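Side-chain contacts in putative hexose oxidase (Nonomuraea sp. ATCC 39727, PDB 5AWV), which is probably an FAD-dependent hexose oxidase acting on glycopeptide antibiotics, holding its flavin covalently and binding teicoplanin: residues Trp432-Pro435 against Gly436-Ala439; Glu385-Thr388 against His389-Gly392. One frame throughout, in Å; residues are numbered along the deposited sequence.

Contact 1 (Trp432-Pro435 against Gly436-Ala439)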
loop_
_atom_site.group_PDB
_atom_site.type_symbol
_atom_site.label_atom_id
_atom_site.label_comp_id
_atom_site.label_asym_id
_atom_site.label_seq_id
_atom_site.Cartn_x
_atom_site.Cartn_y
_atom_site.Cartn_z
ATOM N N TRP A 432 -14.918 -2.946 -14.080
ATOM C CA TRP A 432 -15.966 -3.636 -14.846
ATOM C C TRP A 432 -16.413 -4.888 -14.120
ATOM O O TRP A 432 -15.615 -5.552 -13.440
ATOM C CB TRP A 432 -15.484 -3.875 -16.273
ATOM C CG TRP A 432 -14.256 -4.662 -16.363
ATOM C CD1 TRP A 432 -14.163 -6.028 -16.476
ATOM C CD2 TRP A 432 -12.915 -4.173 -16.305
ATOM N NE1 TRP A 432 -12.852 -6.401 -16.476
ATOM C CE2 TRP A 432 -12.065 -5.284 -16.380
ATOM C CE3 TRP A 432 -12.345 -2.904 -16.168
ATOM C CZ2 TRP A 432 -10.697 -5.156 -16.393
ATOM C CZ3 TRP A 432 -11.013 -2.799 -16.108
ATOM C CH2 TRP A 432 -10.184 -3.907 -16.220
ATOM N N ALA A 433 -17.720 -5.167 -14.207
ATOM C CA ALA A 433 -18.329 -6.302 -13.456
ATOM C C ALA A 433 -18.167 -7.609 -14.225
ATOM O O ALA A 433 -17.970 -8.638 -13.623
ATOM C CB ALA A 433 -19.803 -6.031 -13.180
ATOM N N ASN A 434 -18.205 -7.559 -15.551
ATOM C CA ASN A 434 -18.099 -8.733 -16.365
ATOM C C ASN A 434 -16.810 -8.885 -17.177
ATOM O O ASN A 434 -16.537 -8.096 -18.069
ATOM C CB ASN A 434 -19.266 -8.736 -17.360
ATOM C CG ASN A 434 -19.489 -10.090 -17.941
ATOM O OD1 ASN A 434 -18.610 -10.661 -18.631
ATOM N ND2 ASN A 434 -20.629 -10.667 -17.605
ATOM N N PRO A 435 -16.081 -9.975 -16.992
ATOM C CA PRO A 435 -14.821 -10.162 -17.746
ATOM C C PRO A 435 -14.870 -10.014 -19.269
ATOM O O PRO A 435 -13.879 -9.590 -19.924
ATOM C CB PRO A 435 -14.423 -11.582 -17.367
ATOM C CG PRO A 435 -14.911 -11.668 -15.976
ATOM C CD PRO A 435 -16.281 -11.044 -16.017
ATOM N N GLY A 436 -16.008 -10.364 -19.858
ATOM C CA GLY A 436 -16.293 -10.062 -21.302
ATOM C C GLY A 436 -16.158 -8.621 -21.770
ATOM O O GLY A 436 -15.817 -8.363 -22.918
ATOM N N ASN A 437 -16.364 -7.687 -20.850
ATOM C CA ASN A 437 -16.265 -6.265 -21.122
ATOM C C ASN A 437 -14.891 -5.622 -20.812
ATOM O O ASN A 437 -14.752 -4.421 -21.003
ATOM C CB ASN A 437 -17.322 -5.541 -20.286
ATOM C CG ASN A 437 -18.738 -5.902 -20.690
ATOM O OD1 ASN A 437 -19.622 -6.049 -19.852
ATOM N ND2 ASN A 437 -18.953 -6.021 -21.969
ATOM N N GLU A 438 -13.890 -6.383 -20.397
ATOM C CA GLU A 438 -12.552 -5.805 -20.136
ATOM C C GLU A 438 -11.999 -4.924 -21.267
ATOM O O GLU A 438 -11.508 -3.832 -21.018
ATOM C CB GLU A 438 -11.507 -6.904 -19.823
ATOM C CG GLU A 438 -10.089 -6.358 -19.748
ATOM C CD GLU A 438 -9.057 -7.419 -19.468
ATOM O OE1 GLU A 438 -8.669 -7.613 -18.312
ATOM O OE2 GLU A 438 -8.615 -8.041 -20.432
ATOM N N ALA A 439 -12.031 -5.390 -22.517
ATOM C CA ALA A 439 -11.332 -4.694 -23.574
ATOM C C ALA A 439 -11.913 -3.300 -23.801
ATOM O O ALA A 439 -11.174 -2.346 -24.050
ATOM C CB ALA A 439 -11.348 -5.504 -24.891
HETATM O O HOH W 1 -19.451 -5.430 -17.318
#

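Contact 2 (Glu385-Thr388 against His389-Gly392)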
loop_
_atom_site.group_PDB
_atom_site.type_symbol
_atom_site.label_atom_id
_atom_site.label_comp_id
_atom_site.label_asym_id
_atom_site.label_seq_id
_atom_site.Cartn_x
_atom_site.Cartn_y
_atom_site.Cartn_z
ATOM N N GLU A 385 -14.257 15.616 -22.078
ATOM C CA GLU A 385 -14.628 14.881 -23.253
ATOM C C GLU A 385 -14.743 13.392 -22.995
ATOM O O GLU A 385 -15.747 12.782 -23.338
ATOM C CB GLU A 385 -13.667 15.182 -24.423
ATOM C CG GLU A 385 -13.577 14.180 -25.604
ATOM C CD GLU A 385 -14.901 13.727 -26.185
ATOM O OE1 GLU A 385 -14.970 12.606 -26.799
ATOM O OE2 GLU A 385 -15.895 14.506 -26.039
ATOM N N ASN A 386 -13.712 12.764 -22.382
ATOM C CA ASN A 386 -13.811 11.355 -22.112
ATOM C C ASN A 386 -14.816 11.002 -21.019
ATOM O O ASN A 386 -15.537 9.952 -21.061
ATOM C CB ASN A 386 -12.342 10.825 -21.883
ATOM C CG ASN A 386 -11.515 10.873 -23.110
ATOM O OD1 ASN A 386 -11.573 9.967 -23.915
ATOM N ND2 ASN A 386 -10.749 11.898 -23.307
ATOM N N MET A 387 -14.963 11.863 -20.007
ATOM C CA MET A 387 -15.907 11.566 -18.940
ATOM C C MET A 387 -17.401 11.680 -19.379
ATOM O O MET A 387 -18.270 11.187 -18.678
ATOM C CB MET A 387 -15.688 12.506 -17.728
ATOM C CG MET A 387 -14.480 12.178 -16.830
ATOM S SD MET A 387 -14.401 10.476 -16.279
ATOM C CE MET A 387 -15.933 10.368 -15.372
ATOM N N THR A 388 -17.661 12.437 -20.440
ATOM C CA THR A 388 -19.005 12.578 -20.973
ATOM C C THR A 388 -19.307 11.614 -22.096
ATOM O O THR A 388 -20.428 11.637 -22.591
ATOM C CB THR A 388 -19.281 14.044 -21.408
ATOM O OG1 THR A 388 -18.274 14.539 -22.279
ATOM C CG2 THR A 388 -19.336 14.875 -20.242
ATOM N N HIS A 389 -18.350 10.759 -22.469
ATOM C CA HIS A 389 -18.465 9.744 -23.519
ATOM C C HIS A 389 -17.988 8.386 -23.043
ATOM O O HIS A 389 -16.935 7.866 -23.404
ATOM C CB HIS A 389 -17.812 10.268 -24.773
ATOM C CG HIS A 389 -18.561 11.485 -25.259
ATOM N ND1 HIS A 389 -18.082 12.775 -25.114
ATOM C CD2 HIS A 389 -19.842 11.603 -25.717
ATOM C CE1 HIS A 389 -19.007 13.631 -25.540
ATOM N NE2 HIS A 389 -20.077 12.943 -25.926
ATOM N N MET A 390 -18.801 7.853 -22.154
ATOM C CA MET A 390 -18.488 6.596 -21.472
ATOM C C MET A 390 -19.645 5.613 -21.563
ATOM O O MET A 390 -20.063 4.995 -20.582
ATOM C CB MET A 390 -18.005 6.896 -20.021
ATOM C CG MET A 390 -18.960 7.485 -19.030
ATOM S SD MET A 390 -17.963 8.201 -17.638
ATOM C CE MET A 390 -17.733 6.733 -16.730
ATOM N N ASP A 391 -20.198 5.484 -22.768
ATOM C CA ASP A 391 -21.245 4.505 -22.990
ATOM C C ASP A 391 -20.627 3.111 -22.903
ATOM O O ASP A 391 -19.593 2.845 -23.488
ATOM C CB ASP A 391 -21.909 4.714 -24.358
ATOM C CG ASP A 391 -22.853 5.949 -24.377
ATOM O OD1 ASP A 391 -23.352 6.354 -23.291
ATOM O OD2 ASP A 391 -23.105 6.511 -25.478
ATOM N N GLY A 392 -21.267 2.273 -22.126
ATOM C CA GLY A 392 -20.818 0.904 -21.899
ATOM C C GLY A 392 -19.819 0.772 -20.755
ATOM O O GLY A 392 -19.440 -0.329 -20.405
HETATM O O HOH W 2 -14.603 8.484 -24.506
HETATM O O HOH W 3 -21.383 8.890 -21.465
#

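Contact 1 (Trp432-Pro435 against Gly436-Ala439)
Trp432 and Glu438 meet across an Asx turn that carries the chain from the end of strand 424-432, through a short 3-10 turn, into helix 438-452. The turn is set by Asn434: its OD1 takes the N-H of Gly436 at 2.9 Å, in the carbonyl plane and on a lone pair. With CG swung opposite the backbone N (chi1 -162°), the amide lies beside its own carbonyl carbon and reaches forward along the chain to that N-H.

Two backbone bonds continue the coil. Asn437 N reaches Asn434 O at 2.8 Å, and Glu438 N reaches Pro435 O at a longer 3.2 Å. A water bridges the turn, accepting from Asn434 N at 3.0 Å and donating to Asn437 OD1 at 2.6 Å.

The apolar part belongs to the indole. CA of Glu438 sits over one face of the five-membered ring, 3.7 Å from NE1 of Trp432, a CH-pi contact only 15° off the ring normal. His441, one turn further along the helix, also meets this indole, with the planes inclined to each other. Trp432 belongs to the pocket for the 8-methylnonanoyl tail of the bound antibiotic, so the first turn of the helix packs on a residue that touches ligand. Arg53 makes a long, weak ion pair with Glu438 OE1. The glutamate chain runs extended past the six-membered ring, its carboxylate plane steeply inclined (79°) to the indole, and its CG touches Trp432 CZ2 at 3.6 Å.

Contact 2 (Glu385-Thr388 against His389-Gly392)
Glu385 bends at chi2 (48°) and brings its carboxylate up to the imidazole of His389, whose CG stands opposite its own carbonyl carbon (chi1 -64°) and swings the ring back over the last turn of helix 377-387. There His389 ND1 donates to the backbone O of Glu385 at 2.9 Å; ND1 lies in the plane of that carbonyl, while the oxygen is about 16° out of the imidazole plane. Glu385 OE2 lies equally close to the same ND1 of His389, at 2.9 Å, and a carboxylate this near might favour a protonated ring. The backbone O of Thr388 comes over one face of the ring, 3.2 Å from CD2 of His389; the Thr388 hydroxyl itself is hydrogen-bonded to Tyr384 O.

His389 N donates to Asn386 O at 3.2 Å, and Trp444 NE1 is a second donor to that oxygen. Met387 and Met390 run alongside each other in one direction, with CE of Met387 3.7 Å from SD of Met390; both also touch Trp444. A bound mannose lies about 4 Å from the Glu385 side chain. This is a helix C-terminus, where a histidine just past the end folds back onto a carbonyl of the final turn.

Overall arrangement
Contact 2 comes first along the chain and contact 1 later, with their centres 16 Å apart and nearest atoms about 6 Å apart, so they do not touch. Both flank the seven-stranded antiparallel sheet: contact 2 closes helix 377-387 just before strand 395-402, and contact 1 takes the chain out of the adjacent strand 424-432 into helix 438-452. That second helix joins them, since Trp444, Lys447 and Leu448 along it pack against residues of 385-390. Contact 1 borders the pocket of the fatty-acid tail directly, whereas Met390 of contact 2 stays about 9 Å from a bound tail. Both are thus junctions between helix and strand in one region of the sheet, on the same side of the chain's centre.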